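Local coordinates for MccB protein (Escherichia coli, PDB 6OM4) that joins an adenosine nucleotide from ATP to the peptide MccA through a phosphoramidate bond in the biosynthesis of the antibiotic microcin C7, at residues D207-S212 with N224-R229; D214-F217 with N221-N224; A303-K308 with P316-K321. One frame throughout, in Å; residues are numbered along the deposited sequence.

Contact 1 (D207-S212 with N224-R229); sequences DIWVVS and NKYCVR. With ND7 (5'-O-[(S)-amino(hydroxy)phosphoryl]adenosine), chain M.
Trp209, from the strand 208-211, meets two consecutive residues of helix 219-230, Tyr226 and Cys227, with the six-membered ring of its indole. The tightly packed part is the sulfur contact, between two buried residues: Cys227 SG lies 3.6 Å from Trp209 CE3 and almost as close to CZ3. It approaches obliquely, 4.0 Å from the centroid of the six-membered ring and 30° off the ring normal, as a sulfur-aromatic contact. Tyr234 of the next strand touches both of their side chains. The indole is further fixed at its opposite, five-membered end, where NE1 is hydrogen-bonded to Pro204 O, so that the nitrogen is satisfied and the ring's rotation is restrained.

The side nearer solvent is that of Tyr226, which is partly exposed and overlaps the indole little. Here the two aromatic rings meet rim to rim, with Trp209 CH2 3.5 Å from Tyr226 CE1. Their planes are nearly parallel, 15° apart, yet their centroids are 5.6 Å from each other and neither ring covers the other's face, so this is not a stack. Tyr226 reaches the indole because its CG stands anti to the backbone N (chi1 -180°), sending the ring off the helix toward the strand; His201 packs edge-to-face against it. Only 129 Å² is buried between the segments, nearly all of it through these three side chains.

Just beyond the end of the strand, Ser212 enters the nucleotide pocket: its O comes within 3.5 Å of ND7 O4', and its OG is hydrogen-bonded to Leu121 O and Gly122 O, which must share its single proton. Strand 208-211, helix 219-230 and the parallel strand 234-240 form a beta-alpha-beta crossover of the Rossmann-like ThiF domain, with the helix packed on one face of the sheet.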
loop_
_atom_site.group_PDB
_atom_site.type_symbol
_atom_site.label_atom_id
_atom_site.label_comp_id
_atom_site.label_asym_id
_atom_site.label_seq_id
_atom_site.Cartn_x
_atom_site.Cartn_y
_atom_site.Cartn_z
ATOM N N ASP A 207 -9.491 -9.557 6.402
ATOM C CA ASP A 207 -9.262 -9.469 4.951
ATOM C C ASP A 207 -7.765 -9.582 4.658
ATOM O O ASP A 207 -7.397 -10.179 3.638
ATOM C CB ASP A 207 -9.894 -8.198 4.373
ATOM C CG ASP A 207 -11.419 -8.270 4.396
ATOM O OD1 ASP A 207 -11.969 -8.872 3.465
ATOM O OD2 ASP A 207 -12.050 -7.796 5.366
ATOM N N ILE A 208 -6.930 -8.968 5.520
ATOM C CA ILE A 208 -5.469 -8.998 5.426
ATOM C C ILE A 208 -4.879 -8.640 6.797
ATOM O O ILE A 208 -5.475 -7.846 7.575
ATOM C CB ILE A 208 -4.966 -8.068 4.300
ATOM C CG1 ILE A 208 -3.468 -8.271 4.083
ATOM C CG2 ILE A 208 -5.351 -6.609 4.568
ATOM C CD1 ILE A 208 -2.945 -7.724 2.764
ATOM N N TRP A 209 -3.749 -9.273 7.114
ATOM C CA TRP A 209 -2.906 -8.870 8.198
ATOM C C TRP A 209 -1.782 -7.973 7.680
ATOM O O TRP A 209 -1.024 -8.356 6.759
ATOM C CB TRP A 209 -2.264 -10.092 8.859
ATOM C CG TRP A 209 -3.201 -10.987 9.612
ATOM C CD1 TRP A 209 -4.554 -10.931 9.731
ATOM C CD2 TRP A 209 -2.765 -12.119 10.377
ATOM N NE1 TRP A 209 -4.993 -11.953 10.552
ATOM C CE2 TRP A 209 -3.917 -12.723 10.917
ATOM C CE3 TRP A 209 -1.505 -12.666 10.641
ATOM C CZ2 TRP A 209 -3.822 -13.844 11.754
ATOM C CZ3 TRP A 209 -1.415 -13.770 11.458
ATOM C CH2 TRP A 209 -2.563 -14.380 11.951
ATOM N N VAL A 210 -1.571 -6.872 8.406
ATOM C CA VAL A 210 -0.407 -6.085 8.248
ATOM C C VAL A 210 0.585 -6.562 9.304
ATOM O O VAL A 210 0.355 -6.367 10.489
ATOM C CB VAL A 210 -0.695 -4.583 8.404
ATOM C CG1 VAL A 210 0.608 -3.787 8.403
ATOM C CG2 VAL A 210 -1.673 -4.082 7.331
ATOM N N VAL A 211 1.703 -7.114 8.852
ATOM C CA VAL A 211 2.674 -7.714 9.737
ATOM C C VAL A 211 3.804 -6.705 9.939
ATOM O O VAL A 211 4.715 -6.581 9.099
ATOM C CB VAL A 211 3.178 -9.075 9.220
ATOM C CG1 VAL A 211 4.132 -9.699 10.207
ATOM C CG2 VAL A 211 2.014 -9.999 8.914
ATOM N N SER A 212 3.678 -5.971 11.048
ATOM C CA SER A 212 4.516 -4.811 11.381
ATOM C C SER A 212 5.124 -4.999 12.780
ATOM O O SER A 212 5.265 -4.026 13.544
ATOM C CB SER A 212 3.741 -3.495 11.252
ATOM O OG SER A 212 2.389 -3.523 11.771
ATOM N N ASN A 224 4.169 -16.451 8.391
ATOM C CA ASN A 224 4.079 -16.979 7.070
ATOM C C ASN A 224 3.448 -18.379 7.138
ATOM O O ASN A 224 2.472 -18.658 6.445
ATOM C CB ASN A 224 5.452 -16.985 6.417
ATOM C CG ASN A 224 5.439 -17.597 5.031
ATOM O OD1 ASN A 224 5.892 -18.736 4.810
ATOM N ND2 ASN A 224 4.857 -16.872 4.116
ATOM N N LYS A 225 4.020 -19.262 7.970
ATOM C CA LYS A 225 3.535 -20.655 8.060
ATOM C C LYS A 225 2.076 -20.669 8.521
ATOM O O LYS A 225 1.233 -21.351 7.890
ATOM C CB LYS A 225 4.462 -21.489 8.959
ATOM C CG LYS A 225 3.870 -22.803 9.468
ATOM C CD LYS A 225 4.879 -23.739 10.132
ATOM C CE LYS A 225 5.900 -24.298 9.148
ATOM N NZ LYS A 225 6.541 -25.556 9.629
ATOM N N TYR A 226 1.762 -19.887 9.566
ATOM C CA TYR A 226 0.426 -19.810 10.108
ATOM C C TYR A 226 -0.557 -19.348 9.040
ATOM O O TYR A 226 -1.647 -19.927 8.923
ATOM C CB TYR A 226 0.327 -18.884 11.321
ATOM C CG TYR A 226 -1.058 -18.787 11.907
ATOM C CD1 TYR A 226 -1.970 -17.874 11.435
ATOM C CD2 TYR A 226 -1.485 -19.667 12.888
ATOM C CE1 TYR A 226 -3.257 -17.794 11.935
ATOM C CE2 TYR A 226 -2.759 -19.581 13.426
ATOM C CZ TYR A 226 -3.671 -18.690 12.905
ATOM O OH TYR A 226 -4.923 -18.602 13.455
ATOM N N CYS A 227 -0.175 -18.315 8.253
ATOM C CA CYS A 227 -1.099 -17.707 7.276
ATOM C C CYS A 227 -1.321 -18.639 6.085
ATOM O O CYS A 227 -2.431 -18.722 5.583
ATOM C CB CYS A 227 -0.612 -16.342 6.796
ATOM S SG CYS A 227 -0.947 -15.074 8.051
ATOM N N VAL A 228 -0.291 -19.367 5.693
ATOM C CA VAL A 228 -0.468 -20.408 4.663
ATOM C C VAL A 228 -1.481 -21.440 5.182
ATOM O O VAL A 228 -2.409 -21.855 4.442
ATOM C CB VAL A 228 0.879 -21.064 4.305
ATOM C CG1 VAL A 228 0.668 -22.296 3.457
ATOM C CG2 VAL A 228 1.825 -20.113 3.581
ATOM N N ARG A 229 -1.273 -21.914 6.415
ATOM C CA ARG A 229 -2.153 -22.973 6.971
ATOM C C ARG A 229 -3.582 -22.446 7.165
ATOM O O ARG A 229 -4.566 -23.186 7.003
ATOM C CB ARG A 229 -1.606 -23.518 8.297
ATOM C CG ARG A 229 -0.324 -24.336 8.163
ATOM C CD ARG A 229 0.319 -24.829 9.467
ATOM N NE ARG A 229 1.406 -25.790 9.194
ATOM C CZ ARG A 229 1.891 -26.701 10.057
ATOM N NH1 ARG A 229 1.448 -26.753 11.302
ATOM N NH2 ARG A 229 2.821 -27.560 9.665
HETATM O O1A ND7 M . 10.112 -1.420 16.719
HETATM P PA ND7 M . 9.124 -0.931 15.699
HETATM O O2A ND7 M . 9.027 0.571 15.468
HETATM N N3A ND7 M . 9.607 -1.695 14.261
HETATM O "O5'" ND7 M . 7.638 -1.405 15.987
HETATM C "C5'" ND7 M . 7.458 -2.835 16.220
HETATM C "C4'" ND7 M . 6.150 -2.948 17.044
HETATM C "C3'" ND7 M . 6.443 -2.478 18.509
HETATM O "O3'" ND7 M . 5.517 -1.572 18.969
HETATM C "C2'" ND7 M . 6.544 -3.873 19.260
HETATM O "O2'" ND7 M . 6.007 -3.757 20.634
HETATM C "C1'" ND7 M . 5.755 -4.705 18.567
HETATM O "O4'" ND7 M . 5.821 -4.201 17.027
HETATM N N9 ND7 M . 6.137 -6.087 18.514
HETATM C C4 ND7 M . 5.328 -7.149 18.781
HETATM C C5 ND7 M . 6.057 -8.269 18.597
HETATM N N7 ND7 M . 7.301 -7.908 18.206
HETATM C C8 ND7 M . 7.324 -6.591 18.146
HETATM N N3 ND7 M . 4.037 -7.210 19.173
HETATM C C2 ND7 M . 3.488 -8.373 19.359
HETATM N N1 ND7 M . 4.190 -9.500 19.202
HETATM C C6 ND7 M . 5.440 -9.482 18.820
HETATM N N6 ND7 M . 6.180 -10.721 18.657
#

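Contact 2 (D214-F217 with N221-N224); sequences DHPF and NWVN. With ND7 (5'-O-[(S)-amino(hydroxy)phosphoryl]adenosine), chain M.
Pro216 packs against the indole of Trp222, the two side chains crossing at about a right angle. Pro216 CG is 3.8 Å from Trp222 CH2 and Pro216 CD is 3.9 Å from Trp222 CZ3. CG lies 29° off the normal of the six-membered ring, in an off-centre CH-pi contact. A water joins the other end of the contact, donating to both Phe217 O and Asn221 OD1, while Asn221 ND2 is taken by Glu259.

The peptide bond before Pro216 is cis, and the residues leading into it face the bound nucleotide. Along Asp214, CB serves as the elbow: chi1 of 56° puts CG between the backbone N and the carbonyl carbon and swings the carboxylate to the ligand. CG itself lies 4.1 Å from ND7 N3A. Of the two oxygens, OD1 is 3.4 Å from ND7 C8, and OD2 accepts a weak hydrogen bond from the phosphoramide nitrogen, ND7 N3A, at 3.2 Å. OD2 is also hydrogen-bonded to the backbone of the bound peptide.

His215 works through its main chain. Its N gives a weak bond to ND7 N7, whereas His215 O receives ND7 N6 at 2.6 Å with an N-H...O angle of 156°. Pairing a backbone carbonyl with the exocyclic amine and a backbone amide with N7 is consistent with recognition of adenine by its Hoogsteen edge.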
loop_
_atom_site.group_PDB
_atom_site.type_symbol
_atom_site.label_atom_id
_atom_site.label_comp_id
_atom_site.label_asym_id
_atom_site.label_seq_id
_atom_site.Cartn_x
_atom_site.Cartn_y
_atom_site.Cartn_z
ATOM N N ASP A 214 8.317 -7.546 14.797
ATOM C CA ASP A 214 9.654 -7.921 14.377
ATOM C C ASP A 214 10.476 -8.720 15.407
ATOM O O ASP A 214 11.660 -8.907 15.166
ATOM C CB ASP A 214 10.427 -6.655 14.019
ATOM C CG ASP A 214 10.493 -5.603 15.124
ATOM O OD1 ASP A 214 10.045 -5.894 16.268
ATOM O OD2 ASP A 214 11.041 -4.498 14.851
ATOM N N HIS A 215 9.873 -9.209 16.496
ATOM C CA HIS A 215 10.532 -10.034 17.498
ATOM C C HIS A 215 9.781 -11.347 17.671
ATOM O O HIS A 215 8.569 -11.305 17.863
ATOM C CB HIS A 215 10.553 -9.325 18.866
ATOM C CG HIS A 215 10.850 -10.237 20.010
ATOM N ND1 HIS A 215 12.135 -10.622 20.316
ATOM C CD2 HIS A 215 10.042 -10.838 20.910
ATOM C CE1 HIS A 215 12.112 -11.436 21.355
ATOM N NE2 HIS A 215 10.841 -11.571 21.752
ATOM N N PRO A 216 10.481 -12.490 17.637
ATOM C CA PRO A 216 11.890 -12.653 17.341
ATOM C C PRO A 216 12.215 -12.510 15.848
ATOM O O PRO A 216 11.334 -12.199 15.072
ATOM C CB PRO A 216 12.182 -14.101 17.759
ATOM C CG PRO A 216 10.869 -14.791 17.516
ATOM C CD PRO A 216 9.866 -13.776 18.020
ATOM N N PHE A 217 13.476 -12.730 15.483
ATOM C CA PHE A 217 13.919 -12.624 14.114
ATOM C C PHE A 217 13.077 -13.558 13.235
ATOM O O PHE A 217 12.940 -13.279 12.057
ATOM C CB PHE A 217 15.395 -12.976 13.942
ATOM C CG PHE A 217 16.398 -11.848 14.086
ATOM C CD1 PHE A 217 16.097 -10.669 14.764
ATOM C CD2 PHE A 217 17.676 -11.990 13.549
ATOM C CE1 PHE A 217 17.037 -9.653 14.901
ATOM C CE2 PHE A 217 18.627 -10.990 13.711
ATOM C CZ PHE A 217 18.300 -9.815 14.369
ATOM N N ASN A 221 8.697 -15.844 9.891
ATOM C CA ASN A 221 8.588 -17.280 9.472
ATOM C C ASN A 221 7.360 -17.944 10.098
ATOM O O ASN A 221 6.618 -18.688 9.406
ATOM C CB ASN A 221 9.876 -18.039 9.760
ATOM C CG ASN A 221 11.070 -17.404 9.100
ATOM O OD1 ASN A 221 11.735 -16.571 9.722
ATOM N ND2 ASN A 221 11.291 -17.735 7.835
ATOM N N TRP A 222 7.115 -17.657 11.383
ATOM C CA TRP A 222 5.941 -18.151 12.062
ATOM C C TRP A 222 4.669 -17.644 11.377
ATOM O O TRP A 222 3.688 -18.394 11.185
ATOM C CB TRP A 222 5.900 -17.702 13.516
ATOM C CG TRP A 222 6.949 -18.287 14.390
ATOM C CD1 TRP A 222 7.758 -19.357 14.131
ATOM C CD2 TRP A 222 7.243 -17.853 15.729
ATOM N NE1 TRP A 222 8.524 -19.625 15.241
ATOM C CE2 TRP A 222 8.280 -18.677 16.200
ATOM C CE3 TRP A 222 6.750 -16.828 16.552
ATOM C CZ2 TRP A 222 8.813 -18.528 17.485
ATOM C CZ3 TRP A 222 7.311 -16.653 17.800
ATOM C CH2 TRP A 222 8.320 -17.505 18.261
ATOM N N VAL A 223 4.640 -16.322 11.144
ATOM C CA VAL A 223 3.428 -15.692 10.563
ATOM C C VAL A 223 3.130 -16.317 9.194
ATOM O O VAL A 223 2.031 -16.646 8.870
ATOM C CB VAL A 223 3.607 -14.164 10.478
ATOM C CG1 VAL A 223 2.462 -13.546 9.698
ATOM C CG2 VAL A 223 3.726 -13.530 11.855
ATOM N N ASN A 224 4.169 -16.451 8.391
ATOM C CA ASN A 224 4.079 -16.979 7.070
ATOM C C ASN A 224 3.448 -18.379 7.138
ATOM O O ASN A 224 2.472 -18.658 6.445
ATOM C CB ASN A 224 5.452 -16.985 6.417
ATOM C CG ASN A 224 5.439 -17.597 5.031
ATOM O OD1 ASN A 224 5.892 -18.736 4.810
ATOM N ND2 ASN A 224 4.857 -16.872 4.116
HETATM O O1A ND7 M . 10.112 -1.420 16.719
HETATM P PA ND7 M . 9.124 -0.931 15.699
HETATM O O2A ND7 M . 9.027 0.571 15.468
HETATM N N3A ND7 M . 9.607 -1.695 14.261
HETATM O "O5'" ND7 M . 7.638 -1.405 15.987
HETATM C "C5'" ND7 M . 7.458 -2.835 16.220
HETATM C "C4'" ND7 M . 6.150 -2.948 17.044
HETATM C "C3'" ND7 M . 6.443 -2.478 18.509
HETATM O "O3'" ND7 M . 5.517 -1.572 18.969
HETATM C "C2'" ND7 M . 6.544 -3.873 19.260
HETATM O "O2'" ND7 M . 6.007 -3.757 20.634
HETATM C "C1'" ND7 M . 5.755 -4.705 18.567
HETATM O "O4'" ND7 M . 5.821 -4.201 17.027
HETATM N N9 ND7 M . 6.137 -6.087 18.514
HETATM C C4 ND7 M . 5.328 -7.149 18.781
HETATM C C5 ND7 M . 6.057 -8.269 18.597
HETATM N N7 ND7 M . 7.301 -7.908 18.206
HETATM C C8 ND7 M . 7.324 -6.591 18.146
HETATM N N3 ND7 M . 4.037 -7.210 19.173
HETATM C C2 ND7 M . 3.488 -8.373 19.359
HETATM N N1 ND7 M . 4.190 -9.500 19.202
HETATM C C6 ND7 M . 5.440 -9.482 18.820
HETATM N N6 ND7 M . 6.180 -10.721 18.657
HETATM O O HOH W 1 13.677 -15.044 9.844
#

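Contact 3 (A303-K308 with P316-K321); sequences AADVIK and PLSLNK
The helical segment 303-308 packs against the first of two overlapping turns, type I from Pro316 to Leu319 and type II from Ser318 to Lys321, and the backbones come nearest where the CA atoms of Asp305 and Pro316 lie 4.6 Å apart. Asp305 points into the first turn and grips it with both carboxylate oxygens. OD1 accepts Leu317 N at 2.9 Å, 34° out of the carboxylate plane on the syn side. OD2 takes two donors: Ser318 N at 2.8 Å, also from the syn side, and Ser318 OG at 2.8 Å, met by the anti lone pair of OD2. This turn belongs to the loop that carries the chain from helix 292-311 into strand 321-326, the antiparallel part of the ThiF domain's mixed sheet, so the buried aspartate ties the helix to that return. With chi1 at 68°, Ser318 OG falls between its own backbone N and carbonyl carbon and reaches the same oxygen as its amide does. Pro316 flanks the carboxylate, its CB 3.5 Å from Asp305 CG. One helical turn on, Lys308 CB passes 4.2 Å from Pro316 N, and Leu249 of strand 243-250 packs against Pro316 and Ser318.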
loop_
_atom_site.group_PDB
_atom_site.type_symbol
_atom_site.label_atom_id
_atom_site.label_comp_id
_atom_site.label_asym_id
_atom_site.label_seq_id
_atom_site.Cartn_x
_atom_site.Cartn_y
_atom_site.Cartn_z
ATOM N N ALA A 303 0.732 0.458 2.953
ATOM C CA ALA A 303 -0.671 0.884 3.017
ATOM C C ALA A 303 -1.272 0.904 1.601
ATOM O O ALA A 303 -2.410 0.506 1.401
ATOM C CB ALA A 303 -0.812 2.221 3.680
ATOM N N ALA A 304 -0.502 1.378 0.610
ATOM C CA ALA A 304 -0.996 1.451 -0.783
ATOM C C ALA A 304 -1.412 0.065 -1.256
ATOM O O ALA A 304 -2.456 -0.097 -1.905
ATOM C CB ALA A 304 0.066 1.977 -1.704
ATOM N N ASP A 305 -0.550 -0.915 -1.009
ATOM C CA ASP A 305 -0.861 -2.297 -1.409
ATOM C C ASP A 305 -2.087 -2.861 -0.677
ATOM O O ASP A 305 -2.865 -3.535 -1.317
ATOM C CB ASP A 305 0.381 -3.171 -1.294
ATOM C CG ASP A 305 1.276 -3.048 -2.534
ATOM O OD1 ASP A 305 0.988 -2.191 -3.463
ATOM O OD2 ASP A 305 2.249 -3.812 -2.587
ATOM N N VAL A 306 -2.308 -2.539 0.601
ATOM C CA VAL A 306 -3.538 -2.948 1.312
ATOM C C VAL A 306 -4.792 -2.356 0.645
ATOM O O VAL A 306 -5.788 -3.087 0.339
ATOM C CB VAL A 306 -3.470 -2.560 2.795
ATOM C CG1 VAL A 306 -4.812 -2.748 3.481
ATOM C CG2 VAL A 306 -2.371 -3.317 3.496
ATOM N N ILE A 307 -4.753 -1.049 0.356
ATOM C CA ILE A 307 -5.885 -0.358 -0.285
ATOM C C ILE A 307 -6.144 -0.968 -1.661
ATOM O O ILE A 307 -7.290 -1.223 -2.026
ATOM C CB ILE A 307 -5.656 1.172 -0.310
ATOM C CG1 ILE A 307 -5.716 1.717 1.120
ATOM C CG2 ILE A 307 -6.630 1.870 -1.224
ATOM C CD1 ILE A 307 -5.183 3.110 1.272
ATOM N N LYS A 308 -5.094 -1.262 -2.428
ATOM C CA LYS A 308 -5.294 -1.874 -3.763
ATOM C C LYS A 308 -5.784 -3.313 -3.636
ATOM O O LYS A 308 -6.590 -3.732 -4.434
ATOM C CB LYS A 308 -4.021 -1.807 -4.603
ATOM C CG LYS A 308 -3.678 -0.385 -4.997
ATOM C CD LYS A 308 -2.309 -0.172 -5.594
ATOM C CE LYS A 308 -2.192 1.275 -6.059
ATOM N NZ LYS A 308 -0.834 1.598 -6.549
ATOM N N PRO A 316 -1.579 -4.563 -6.539
ATOM C CA PRO A 316 -0.532 -4.258 -5.547
ATOM C C PRO A 316 0.868 -4.512 -6.127
ATOM O O PRO A 316 1.096 -5.499 -6.811
ATOM C CB PRO A 316 -0.845 -5.192 -4.380
ATOM C CG PRO A 316 -2.262 -5.633 -4.572
ATOM C CD PRO A 316 -2.527 -5.585 -6.060
ATOM N N LEU A 317 1.832 -3.656 -5.778
ATOM C CA LEU A 317 3.193 -3.802 -6.275
ATOM C C LEU A 317 3.881 -5.053 -5.709
ATOM O O LEU A 317 4.744 -5.634 -6.418
ATOM C CB LEU A 317 3.984 -2.559 -5.887
ATOM C CG LEU A 317 4.186 -1.474 -6.938
ATOM C CD1 LEU A 317 3.104 -1.409 -7.992
ATOM C CD2 LEU A 317 4.426 -0.123 -6.283
ATOM N N SER A 318 3.544 -5.461 -4.465
ATOM C CA SER A 318 4.340 -6.457 -3.758
ATOM C C SER A 318 3.802 -7.878 -3.900
ATOM O O SER A 318 4.253 -8.755 -3.189
ATOM C CB SER A 318 4.581 -6.074 -2.323
ATOM O OG SER A 318 3.389 -6.109 -1.559
ATOM N N LEU A 319 2.845 -8.122 -4.808
ATOM C CA LEU A 319 2.538 -9.531 -5.142
ATOM C C LEU A 319 3.839 -10.204 -5.616
ATOM O O LEU A 319 4.473 -9.730 -6.586
ATOM C CB LEU A 319 1.511 -9.571 -6.280
ATOM C CG LEU A 319 0.018 -9.664 -5.986
ATOM C CD1 LEU A 319 -0.413 -9.271 -4.607
ATOM C CD2 LEU A 319 -0.771 -8.919 -7.037
ATOM N N ASN A 320 4.229 -11.310 -4.980
ATOM C CA ASN A 320 5.360 -12.141 -5.450
ATOM C C ASN A 320 6.694 -11.397 -5.333
ATOM O O ASN A 320 7.663 -11.775 -6.007
ATOM C CB ASN A 320 5.162 -12.592 -6.908
ATOM C CG ASN A 320 3.929 -13.443 -7.078
ATOM O OD1 ASN A 320 3.834 -14.480 -6.422
ATOM N ND2 ASN A 320 2.999 -13.007 -7.933
ATOM N N LYS A 321 6.792 -10.363 -4.474
ATOM C CA LYS A 321 7.988 -9.510 -4.454
ATOM C C LYS A 321 8.229 -8.971 -3.035
ATOM O O LYS A 321 7.313 -8.598 -2.362
ATOM C CB LYS A 321 7.863 -8.343 -5.445
ATOM C CG LYS A 321 7.871 -8.767 -6.913
ATOM C CD LYS A 321 7.818 -7.638 -7.886
ATOM C CE LYS A 321 7.478 -8.157 -9.267
ATOM N NZ LYS A 321 7.803 -7.138 -10.281
#

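Of the segments concerned, strand 208-211 comes first along the chain, and contact 1 closes the loop from it to helix 219-230. Contact 2 lies within that same loop, joining the loop segment 214-217 to the start of the helix; the two share Asn224, and Val211 of contact 1 packs on Val223 of contact 2. Both border ND7. Contact 3 follows in series, closing the loop between helix 292-311 and strand 321-326 without crossing the others. It meets contact 1 through Val306, which touches Ile208 and Val210, whereas Trp209 and Val211 turn to helix 219-230. The strand is thus packed between two helices, one on each face of the sheet.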